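Alpha/beta hydrolase family protein (Bacillus anthracis, PDB 3OOS) is an alpha/beta-fold hydrolase whose substrate is not established, probably cleaving its target with a serine nucleophile as relatives of this fold do. Local coordinates at residues D69-T77 with N198-E207; M175-A186 with E257-E265. All blocks are in the same frame, centred on the assembly; numbering follows the deposited sequence.

Contact 1. Residues D69-T77 with N198-E207; sequences DSEYSMTET and NRLNYFRQVE
Tyr72 and Tyr202 meet where the alpha/beta hydrolase core touches helix 197-207, part of the insertion between strands 116-122 and 224-229 that usually forms the cap in this fold. The two rings do not stack: Tyr72 CB sits over the face of the Tyr202 ring, 4.0 Å from its centroid, a CH-pi contact. With CG anti to the backbone N (chi1 -174°), Tyr202 leaves its helix toward the 69-73 backbone, bringing CE1 to 3.3 Å from Asp69 O and OH to 3.5 Å from Ser73 CB. The Tyr72 ring has Asn198 O over one face and Arg199 NH1 at its edge, the guanidinium standing perpendicular to the ring. Arg199 NH2 donates in its own plane to Thr77 OG1 at 3.3 Å, while NE and NH1 bond to the carbonyls of Leu31 and Lys58, so the flat group's rotation is fixed from several sides. Thr77 OG1 in turn donates to Ser73 O. Ser73 is the N-cap of helix 74-87, its OG accepting from Glu76 N. Glu207 adds an acceptor, and probably a favourable negative charge, at this helix start: Met74 N donates to Glu207 OE1 over 2.9 Å (155°), approaching from 40° above the carboxylate plane.

Contact 2. Residues M175-A186 with E257-E265; sequences MSFYSEEKLEEA and ESNHNPFVE. With SO4 (sulfate ion), chain B.
Ser176 O receives His260 N at 3.1 Å and, weakly, Asn261 ND2, tying the insertion that probably forms the cap of this alpha/beta hydrolase to the loop that carries the probable catalytic histidine. The assignment rests on geometry: His260 ND1 bonds to Asp232 OD1 and the ring touches Ser99 of a GxSxG nucleophile-elbow pattern, consistent with a Ser-His-Asp triad. His260 NE2 also makes a weak bond, 3.2 Å long, to O2 of a sulfate that Ser99 OG and Ala100 N hold as well.

Next along the chain, Phe177 swings its ring back between the segments: CD1 lies 3.6 Å from Glu265 CG, CZ lies 3.8 Å from Val264 CG2, and the Asn261 amide, its plane within 10° of the ring's, approaches obliquely with ND2 3.8 Å from Phe177 CE2. Leu183 CD1 of the same segment packs over one face.

Tyr178 N then donates almost straight (171°) to Glu265 OE1 at 2.8 Å. Asn259 N reaches the same oxygen from the opposite face of the carboxylate and also bonds to OE2, which Asn261 N meets nearly along its C-O axis. Three backbone N-H groups thus grip this buried carboxylate, probably favouring its charged form and shaping the loop round His260. A chi1 of 168°, which turns CG away from the backbone N, carries the Tyr178 ring out beside Glu257, whose CB lies over one ring face.

Ser179 caps helix 180-186 through Lys182 N, and a water links Ser179 N to Glu265 OE1. Lys182 lays its aliphatic chain along Glu265 O, and another water bridges Lys182 O and Val264 O. The segment ends with Ala186 CB resting 3.9 Å from Val264 CB.

How the contacts relate
The two contacts do not touch: their centres lie 29 Å apart, their nearest atoms about 11 Å, on opposite sides of the chain's centre. Each joins the insertion between strands 116-122 and 224-229 to core elements, contact 1 through helix 197-207 and contact 2 through 175-186. Contact 2 reaches the probable active site directly through the triad-like histidine. Contact 1 is linked less directly: Met74 lies near the elbow residues without touching them and, with Thr77 and Phe203, packs on helix 100-112, which follows Ser99. Tetraethylene glycol, probably from the crystallisation liquor, is bound about 4 Å from the Phe203 side chain, and about 5 Å separates the His260 side chain from such a molecule, possibly marking a pocket.

Contact 1. Residues D69-T77 with N198-E207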
loop_
_atom_site.group_PDB
_atom_site.type_symbol
_atom_site.label_atom_id
_atom_site.label_comp_id
_atom_site.label_asym_id
_atom_site.label_seq_id
_atom_site.Cartn_x
_atom_site.Cartn_y
_atom_site.Cartn_z
ATOM N N ASP A 69 -3.811 8.927 19.182
ATOM C CA ASP A 69 -3.006 7.978 18.406
ATOM C C ASP A 69 -3.792 6.777 17.875
ATOM O O ASP A 69 -3.483 6.270 16.794
ATOM C CB ASP A 69 -1.795 7.496 19.211
ATOM C CG ASP A 69 -0.696 8.547 19.323
ATOM O OD1 ASP A 69 -0.831 9.662 18.769
ATOM O OD2 ASP A 69 0.323 8.245 19.980
ATOM N N SER A 70 -4.800 6.341 18.631
ATOM C CA SER A 70 -5.638 5.203 18.244
ATOM C C SER A 70 -6.314 5.401 16.886
ATOM O O SER A 70 -6.662 4.427 16.217
ATOM C CB SER A 70 -6.685 4.904 19.322
ATOM O OG SER A 70 -7.599 5.978 19.471
ATOM N N GLU A 71 -6.484 6.661 16.483
ATOM C CA GLU A 71 -7.091 6.993 15.185
ATOM C C GLU A 71 -6.255 6.514 13.992
ATOM O O GLU A 71 -6.765 6.437 12.871
ATOM C CB GLU A 71 -7.346 8.499 15.074
ATOM C CG GLU A 71 -8.384 9.028 16.062
ATOM C CD GLU A 71 -8.557 10.534 15.992
ATOM O OE1 GLU A 71 -8.576 11.092 14.879
ATOM O OE2 GLU A 71 -8.696 11.166 17.054
ATOM N N TYR A 72 -4.983 6.194 14.243
ATOM C CA TYR A 72 -4.075 5.702 13.202
ATOM C C TYR A 72 -4.174 4.195 12.962
ATOM O O TYR A 72 -3.605 3.686 11.993
ATOM C CB TYR A 72 -2.616 6.036 13.539
ATOM C CG TYR A 72 -2.292 7.511 13.606
ATOM C CD1 TYR A 72 -2.639 8.375 12.562
ATOM C CD2 TYR A 72 -1.614 8.038 14.703
ATOM C CE1 TYR A 72 -2.331 9.736 12.622
ATOM C CE2 TYR A 72 -1.303 9.392 14.774
ATOM C CZ TYR A 72 -1.663 10.233 13.731
ATOM O OH TYR A 72 -1.352 11.575 13.798
ATOM N N SER A 73 -4.869 3.481 13.843
ATOM C CA SER A 73 -4.905 2.016 13.761
ATOM C C SER A 73 -5.557 1.544 12.465
ATOM O O SER A 73 -6.342 2.277 11.855
ATOM C CB SER A 73 -5.629 1.417 14.967
ATOM O OG SER A 73 -7.030 1.588 14.852
HETATM N N MSE A 74 -5.235 0.322 12.049
HETATM C CA MSE A 74 -5.833 -0.241 10.845
HETATM C C MSE A 74 -7.345 -0.404 10.991
HETATM O O MSE A 74 -8.093 -0.138 10.056
HETATM C CB MSE A 74 -5.160 -1.559 10.463
HETATM C CG MSE A 74 -3.793 -1.355 9.834
HETATM SE SE MSE A 74 -3.170 -2.877 8.805
HETATM C CE MSE A 74 -1.949 -3.666 10.093
ATOM N N THR A 75 -7.795 -0.816 12.171
ATOM C CA THR A 75 -9.229 -0.937 12.420
ATOM C C THR A 75 -9.943 0.395 12.203
ATOM O O THR A 75 -10.961 0.461 11.509
ATOM C CB THR A 75 -9.524 -1.439 13.845
ATOM O OG1 THR A 75 -8.994 -2.758 14.011
ATOM C CG2 THR A 75 -11.023 -1.464 14.091
ATOM N N GLU A 76 -9.399 1.453 12.800
ATOM C CA GLU A 76 -9.992 2.795 12.734
ATOM C C GLU A 76 -9.895 3.356 11.316
ATOM O O GLU A 76 -10.794 4.064 10.854
ATOM C CB GLU A 76 -9.341 3.746 13.745
ATOM C CG GLU A 76 -9.725 3.450 15.202
ATOM C CD GLU A 76 -11.217 3.593 15.470
ATOM O OE1 GLU A 76 -11.762 4.688 15.229
ATOM O OE2 GLU A 76 -11.846 2.611 15.926
ATOM N N THR A 77 -8.806 3.013 10.627
ATOM C CA THR A 77 -8.625 3.361 9.217
ATOM C C THR A 77 -9.762 2.786 8.360
ATOM O O THR A 77 -10.335 3.490 7.518
ATOM C CB THR A 77 -7.255 2.871 8.689
ATOM O OG1 THR A 77 -6.202 3.465 9.461
ATOM C CG2 THR A 77 -7.071 3.224 7.217
ATOM N N ASN A 198 3.938 10.313 11.713
ATOM C CA ASN A 198 2.974 9.949 12.753
ATOM C C ASN A 198 2.415 8.552 12.529
ATOM O O ASN A 198 2.267 7.770 13.468
ATOM C CB ASN A 198 1.812 10.953 12.802
ATOM C CG ASN A 198 2.163 12.239 13.536
ATOM O OD1 ASN A 198 1.599 13.299 13.245
ATOM N ND2 ASN A 198 3.083 12.155 14.493
ATOM N N ARG A 199 2.119 8.247 11.269
ATOM C CA ARG A 199 1.466 6.998 10.906
ATOM C C ARG A 199 2.461 5.832 10.848
ATOM O O ARG A 199 2.135 4.714 11.253
ATOM C CB ARG A 199 0.715 7.160 9.582
ATOM C CG ARG A 199 -0.422 8.192 9.622
ATOM C CD ARG A 199 -1.331 8.055 8.398
ATOM N NE ARG A 199 -1.895 6.709 8.354
ATOM C CZ ARG A 199 -3.078 6.363 8.852
ATOM N NH1 ARG A 199 -3.879 7.273 9.399
ATOM N NH2 ARG A 199 -3.461 5.095 8.791
ATOM N N LEU A 200 3.667 6.103 10.355
ATOM C CA LEU A 200 4.732 5.100 10.330
ATOM C C LEU A 200 5.125 4.695 11.748
ATOM O O LEU A 200 5.255 3.503 12.045
ATOM C CB LEU A 200 5.958 5.611 9.566
ATOM C CG LEU A 200 7.200 4.708 9.596
ATOM C CD1 LEU A 200 6.944 3.374 8.884
ATOM C CD2 LEU A 200 8.401 5.422 8.988
ATOM N N ASN A 201 5.305 5.692 12.615
ATOM C CA ASN A 201 5.614 5.433 14.019
ATOM C C ASN A 201 4.559 4.562 14.676
ATOM O O ASN A 201 4.890 3.612 15.378
ATOM C CB ASN A 201 5.773 6.739 14.797
ATOM C CG ASN A 201 7.063 7.454 14.474
ATOM O OD1 ASN A 201 7.992 6.868 13.914
ATOM N ND2 ASN A 201 7.132 8.731 14.830
ATOM N N TYR A 202 3.290 4.873 14.432
ATOM C CA TYR A 202 2.212 4.079 15.001
ATOM C C TYR A 202 2.263 2.633 14.508
ATOM O O TYR A 202 2.100 1.698 15.299
ATOM C CB TYR A 202 0.837 4.695 14.728
ATOM C CG TYR A 202 -0.256 3.947 15.445
ATOM C CD1 TYR A 202 -0.613 4.277 16.753
ATOM C CD2 TYR A 202 -0.905 2.878 14.835
ATOM C CE1 TYR A 202 -1.610 3.573 17.423
ATOM C CE2 TYR A 202 -1.889 2.164 15.496
ATOM C CZ TYR A 202 -2.242 2.520 16.782
ATOM O OH TYR A 202 -3.225 1.809 17.428
ATOM N N PHE A 203 2.495 2.448 13.211
ATOM C CA PHE A 203 2.601 1.099 12.675
ATOM C C PHE A 203 3.737 0.323 13.337
ATOM O O PHE A 203 3.539 -0.801 13.793
ATOM C CB PHE A 203 2.782 1.086 11.154
ATOM C CG PHE A 203 3.058 -0.286 10.606
ATOM C CD1 PHE A 203 2.055 -1.252 10.589
ATOM C CD2 PHE A 203 4.329 -0.630 10.150
ATOM C CE1 PHE A 203 2.302 -2.533 10.102
ATOM C CE2 PHE A 203 4.588 -1.907 9.664
ATOM C CZ PHE A 203 3.570 -2.861 9.639
ATOM N N ARG A 204 4.916 0.933 13.396
ATOM C CA ARG A 204 6.106 0.238 13.889
ATOM C C ARG A 204 6.084 -0.008 15.395
ATOM O O ARG A 204 6.508 -1.070 15.856
ATOM C CB ARG A 204 7.381 0.984 13.488
ATOM C CG ARG A 204 7.622 1.037 11.977
ATOM C CD ARG A 204 9.080 1.316 11.657
ATOM N NE ARG A 204 9.933 0.182 12.020
ATOM C CZ ARG A 204 11.240 0.260 12.254
ATOM N NH1 ARG A 204 11.873 1.424 12.170
ATOM N NH2 ARG A 204 11.915 -0.834 12.582
ATOM N N GLN A 205 5.566 0.961 16.148
ATOM C CA GLN A 205 5.617 0.920 17.610
ATOM C C GLN A 205 4.400 0.252 18.249
ATOM O O GLN A 205 4.500 -0.312 19.343
ATOM C CB GLN A 205 5.806 2.331 18.176
ATOM C CG GLN A 205 7.134 2.976 17.794
ATOM C CD GLN A 205 7.097 4.492 17.863
ATOM O OE1 GLN A 205 6.149 5.082 18.379
ATOM N NE2 GLN A 205 8.133 5.130 17.331
ATOM N N VAL A 206 3.253 0.316 17.573
ATOM C CA VAL A 206 2.007 -0.203 18.146
ATOM C C VAL A 206 1.374 -1.336 17.330
ATOM O O VAL A 206 1.081 -2.405 17.870
ATOM C CB VAL A 206 0.971 0.937 18.384
ATOM C CG1 VAL A 206 -0.320 0.393 18.997
ATOM C CG2 VAL A 206 1.566 2.024 19.275
ATOM N N GLU A 207 1.170 -1.096 16.038
ATOM C CA GLU A 207 0.401 -2.004 15.188
ATOM C C GLU A 207 1.147 -3.303 14.874
ATOM O O GLU A 207 0.580 -4.397 14.985
ATOM C CB GLU A 207 0.016 -1.296 13.887
ATOM C CG GLU A 207 -1.011 -2.045 13.051
ATOM C CD GLU A 207 -2.441 -1.741 13.459
ATOM O OE1 GLU A 207 -2.840 -0.560 13.422
ATOM O OE2 GLU A 207 -3.174 -2.688 13.800
HETATM O O HOH W 1 -6.287 6.006 10.308
HETATM O O HOH W 2 -0.546 3.666 10.755
HETATM O O HOH W 3 -1.319 1.174 11.634
HETATM O O HOH W 4 -5.991 -2.146 14.133
#

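Contact 2. Residues M175-A186 with E257-E265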
loop_
_atom_site.group_PDB
_atom_site.type_symbol
_atom_site.label_atom_id
_atom_site.label_comp_id
_atom_site.label_asym_id
_atom_site.label_seq_id
_atom_site.Cartn_x
_atom_site.Cartn_y
_atom_site.Cartn_z
HETATM N N MSE A 175 17.846 -0.433 -4.106
HETATM C CA MSE A 175 17.640 -1.728 -3.476
HETATM C C MSE A 175 16.259 -2.291 -3.813
HETATM O O MSE A 175 16.052 -3.510 -3.788
HETATM C CB MSE A 175 17.788 -1.580 -1.964
HETATM C CG MSE A 175 17.514 -2.839 -1.187
HETATM SE SE MSE A 175 17.164 -2.404 0.657
HETATM C CE MSE A 175 15.530 -1.333 0.463
ATOM N N SER A 176 15.331 -1.394 -4.137
ATOM C CA SER A 176 13.914 -1.720 -4.328
ATOM C C SER A 176 13.518 -1.975 -5.779
ATOM O O SER A 176 12.356 -2.290 -6.059
ATOM C CB SER A 176 13.055 -0.579 -3.778
ATOM O OG SER A 176 13.355 -0.342 -2.421
ATOM N N PHE A 177 14.478 -1.826 -6.689
ATOM C CA PHE A 177 14.261 -2.015 -8.124
ATOM C C PHE A 177 15.205 -3.063 -8.686
ATOM O O PHE A 177 16.411 -3.021 -8.439
ATOM C CB PHE A 177 14.491 -0.701 -8.881
ATOM C CG PHE A 177 13.286 0.190 -8.937
ATOM C CD1 PHE A 177 12.519 0.263 -10.094
ATOM C CD2 PHE A 177 12.919 0.963 -7.836
ATOM C CE1 PHE A 177 11.398 1.092 -10.158
ATOM C CE2 PHE A 177 11.800 1.792 -7.887
ATOM C CZ PHE A 177 11.038 1.856 -9.050
ATOM N N TYR A 178 14.649 -3.987 -9.463
ATOM C CA TYR A 178 15.430 -5.020 -10.132
ATOM C C TYR A 178 16.383 -4.406 -11.159
ATOM O O TYR A 178 17.547 -4.804 -11.250
ATOM C CB TYR A 178 14.479 -6.030 -10.789
ATOM C CG TYR A 178 15.125 -6.991 -11.759
ATOM C CD1 TYR A 178 15.710 -8.170 -11.313
ATOM C CD2 TYR A 178 15.134 -6.723 -13.127
ATOM C CE1 TYR A 178 16.301 -9.061 -12.210
ATOM C CE2 TYR A 178 15.720 -7.597 -14.026
ATOM C CZ TYR A 178 16.302 -8.761 -13.563
ATOM O OH TYR A 178 16.881 -9.623 -14.463
ATOM N N SER A 179 15.881 -3.428 -11.908
ATOM C CA SER A 179 16.624 -2.800 -12.999
ATOM C C SER A 179 16.843 -1.312 -12.750
ATOM O O SER A 179 15.894 -0.569 -12.485
ATOM C CB SER A 179 15.888 -3.013 -14.327
ATOM O OG SER A 179 16.352 -2.124 -15.332
ATOM N N GLU A 180 18.098 -0.879 -12.841
ATOM C CA GLU A 180 18.428 0.537 -12.689
ATOM C C GLU A 180 17.761 1.383 -13.767
ATOM O O GLU A 180 17.327 2.502 -13.496
ATOM C CB GLU A 180 19.945 0.751 -12.681
ATOM C CG GLU A 180 20.632 0.072 -11.498
ATOM C CD GLU A 180 22.038 0.582 -11.218
ATOM O OE1 GLU A 180 22.558 1.421 -11.984
ATOM O OE2 GLU A 180 22.629 0.132 -10.217
ATOM N N GLU A 181 17.667 0.826 -14.974
ATOM C CA GLU A 181 16.998 1.478 -16.099
ATOM C C GLU A 181 15.515 1.727 -15.801
ATOM O O GLU A 181 15.001 2.814 -16.080
ATOM C CB GLU A 181 17.163 0.637 -17.371
ATOM C CG GLU A 181 16.590 1.260 -18.641
ATOM C CD GLU A 181 16.814 0.383 -19.863
ATOM O OE1 GLU A 181 17.972 -0.018 -20.114
ATOM O OE2 GLU A 181 15.832 0.089 -20.575
ATOM N N LYS A 182 14.844 0.727 -15.229
ATOM C CA LYS A 182 13.428 0.859 -14.874
ATOM C C LYS A 182 13.210 1.914 -13.791
ATOM O O LYS A 182 12.201 2.617 -13.801
ATOM C CB LYS A 182 12.834 -0.487 -14.450
ATOM C CG LYS A 182 12.723 -1.509 -15.578
ATOM C CD LYS A 182 11.960 -0.952 -16.768
ATOM C CE LYS A 182 11.800 -2.004 -17.855
ATOM N NZ LYS A 182 11.104 -1.463 -19.058
ATOM N N LEU A 183 14.159 2.030 -12.861
ATOM C CA LEU A 183 14.092 3.082 -11.843
ATOM C C LEU A 183 14.177 4.470 -12.483
ATOM O O LEU A 183 13.361 5.347 -12.182
ATOM C CB LEU A 183 15.189 2.919 -10.778
ATOM C CG LEU A 183 15.360 4.078 -9.779
ATOM C CD1 LEU A 183 14.076 4.375 -8.998
ATOM C CD2 LEU A 183 16.504 3.799 -8.815
ATOM N N GLU A 184 15.158 4.655 -13.364
ATOM C CA GLU A 184 15.347 5.939 -14.025
ATOM C C GLU A 184 14.098 6.340 -14.813
ATOM O O GLU A 184 13.681 7.500 -14.767
ATOM C CB GLU A 184 16.588 5.910 -14.921
ATOM C CG GLU A 184 17.349 7.222 -14.945
ATOM C CD GLU A 184 17.608 7.770 -13.553
ATOM O OE1 GLU A 184 17.976 6.990 -12.648
ATOM O OE2 GLU A 184 17.441 8.990 -13.361
ATOM N N GLU A 185 13.497 5.377 -15.508
ATOM C CA GLU A 185 12.279 5.626 -16.274
ATOM C C GLU A 185 11.088 5.916 -15.360
ATOM O O GLU A 185 10.263 6.778 -15.669
ATOM C CB GLU A 185 11.973 4.451 -17.205
ATOM C CG GLU A 185 12.972 4.311 -18.345
ATOM C CD GLU A 185 12.756 3.068 -19.190
ATOM O OE1 GLU A 185 11.745 2.356 -18.995
ATOM O OE2 GLU A 185 13.608 2.800 -20.062
ATOM N N ALA A 186 11.012 5.209 -14.232
ATOM C CA ALA A 186 9.914 5.396 -13.279
ATOM C C ALA A 186 9.920 6.793 -12.669
ATOM O O ALA A 186 8.862 7.357 -12.389
ATOM C CB ALA A 186 9.956 4.335 -12.180
ATOM N N GLU A 257 10.472 -10.176 -13.058
ATOM C CA GLU A 257 11.544 -9.198 -13.248
ATOM C C GLU A 257 11.350 -7.962 -12.377
ATOM O O GLU A 257 11.735 -6.848 -12.747
ATOM C CB GLU A 257 11.662 -8.807 -14.722
ATOM C CG GLU A 257 12.539 -9.735 -15.538
ATOM C CD GLU A 257 12.793 -9.196 -16.927
ATOM O OE1 GLU A 257 13.912 -8.695 -17.175
ATOM O OE2 GLU A 257 11.869 -9.250 -17.763
ATOM N N SER A 258 10.766 -8.172 -11.200
ATOM C CA SER A 258 10.476 -7.078 -10.282
ATOM C C SER A 258 10.996 -7.353 -8.885
ATOM O O SER A 258 11.045 -8.505 -8.436
ATOM C CB SER A 258 8.962 -6.826 -10.200
ATOM O OG SER A 258 8.429 -6.407 -11.444
ATOM N N ASN A 259 11.398 -6.273 -8.223
ATOM C CA ASN A 259 11.707 -6.305 -6.806
ATOM C C ASN A 259 10.460 -5.878 -6.029
ATOM O O ASN A 259 9.542 -6.680 -5.837
ATOM C CB ASN A 259 12.913 -5.406 -6.514
ATOM C CG ASN A 259 13.411 -5.530 -5.088
ATOM O OD1 ASN A 259 12.629 -5.514 -4.139
ATOM N ND2 ASN A 259 14.724 -5.638 -4.930
ATOM N N HIS A 260 10.398 -4.610 -5.624
ATOM C CA HIS A 260 9.302 -4.120 -4.788
ATOM C C HIS A 260 8.199 -3.367 -5.537
ATOM O O HIS A 260 7.131 -3.122 -4.968
ATOM C CB HIS A 260 9.879 -3.219 -3.683
ATOM C CG HIS A 260 8.898 -2.864 -2.608
ATOM N ND1 HIS A 260 8.434 -3.779 -1.689
ATOM C CD2 HIS A 260 8.304 -1.686 -2.298
ATOM C CE1 HIS A 260 7.592 -3.183 -0.862
ATOM N NE2 HIS A 260 7.495 -1.913 -1.210
ATOM N N ASN A 261 8.435 -3.023 -6.804
ATOM C CA ASN A 261 7.567 -2.092 -7.532
ATOM C C ASN A 261 7.092 -2.601 -8.903
ATOM O O ASN A 261 7.336 -1.941 -9.917
ATOM C CB ASN A 261 8.288 -0.750 -7.726
ATOM C CG ASN A 261 8.574 -0.028 -6.418
ATOM O OD1 ASN A 261 7.842 0.885 -6.028
ATOM N ND2 ASN A 261 9.650 -0.423 -5.743
ATOM N N PRO A 262 6.394 -3.762 -8.952
ATOM C CA PRO A 262 5.994 -4.330 -10.259
ATOM C C PRO A 262 5.201 -3.395 -11.179
ATOM O O PRO A 262 5.328 -3.488 -12.404
ATOM C CB PRO A 262 5.119 -5.529 -9.876
ATOM C CG PRO A 262 5.504 -5.864 -8.487
ATOM C CD PRO A 262 5.898 -4.584 -7.829
ATOM N N PHE A 263 4.399 -2.507 -10.589
ATOM C CA PHE A 263 3.566 -1.551 -11.335
ATOM C C PHE A 263 4.364 -0.570 -12.203
ATOM O O PHE A 263 3.819 -0.011 -13.158
ATOM C CB PHE A 263 2.635 -0.797 -10.373
ATOM C CG PHE A 263 3.292 -0.420 -9.077
ATOM C CD1 PHE A 263 3.999 0.775 -8.963
ATOM C CD2 PHE A 263 3.226 -1.275 -7.978
ATOM C CE1 PHE A 263 4.624 1.120 -7.766
ATOM C CE2 PHE A 263 3.846 -0.943 -6.781
ATOM C CZ PHE A 263 4.549 0.258 -6.673
ATOM N N VAL A 264 5.643 -0.362 -11.873
ATOM C CA VAL A 264 6.549 0.399 -12.748
ATOM C C VAL A 264 7.729 -0.412 -13.305
ATOM O O VAL A 264 8.368 0.006 -14.277
ATOM C CB VAL A 264 7.076 1.706 -12.088
ATOM C CG1 VAL A 264 5.970 2.739 -11.996
ATOM C CG2 VAL A 264 7.698 1.435 -10.716
ATOM N N GLU A 265 8.010 -1.567 -12.710
ATOM C CA GLU A 265 9.118 -2.409 -13.178
ATOM C C GLU A 265 8.717 -3.280 -14.366
ATOM O O GLU A 265 9.553 -3.618 -15.208
ATOM C CB GLU A 265 9.662 -3.280 -12.047
ATOM C CG GLU A 265 10.274 -2.490 -10.902
ATOM C CD GLU A 265 10.866 -3.389 -9.850
ATOM O OE1 GLU A 265 11.968 -3.924 -10.075
ATOM O OE2 GLU A 265 10.222 -3.576 -8.801
HETATM S S SO4 B . 6.087 0.383 2.346
HETATM O O1 SO4 B . 6.802 0.777 3.556
HETATM O O2 SO4 B . 6.850 -0.644 1.650
HETATM O O3 SO4 B . 4.765 -0.113 2.710
HETATM O O4 SO4 B . 5.939 1.552 1.480
HETATM O O HOH W 5 13.120 -3.180 -12.411
HETATM O O HOH W 6 9.783 2.181 -15.193
#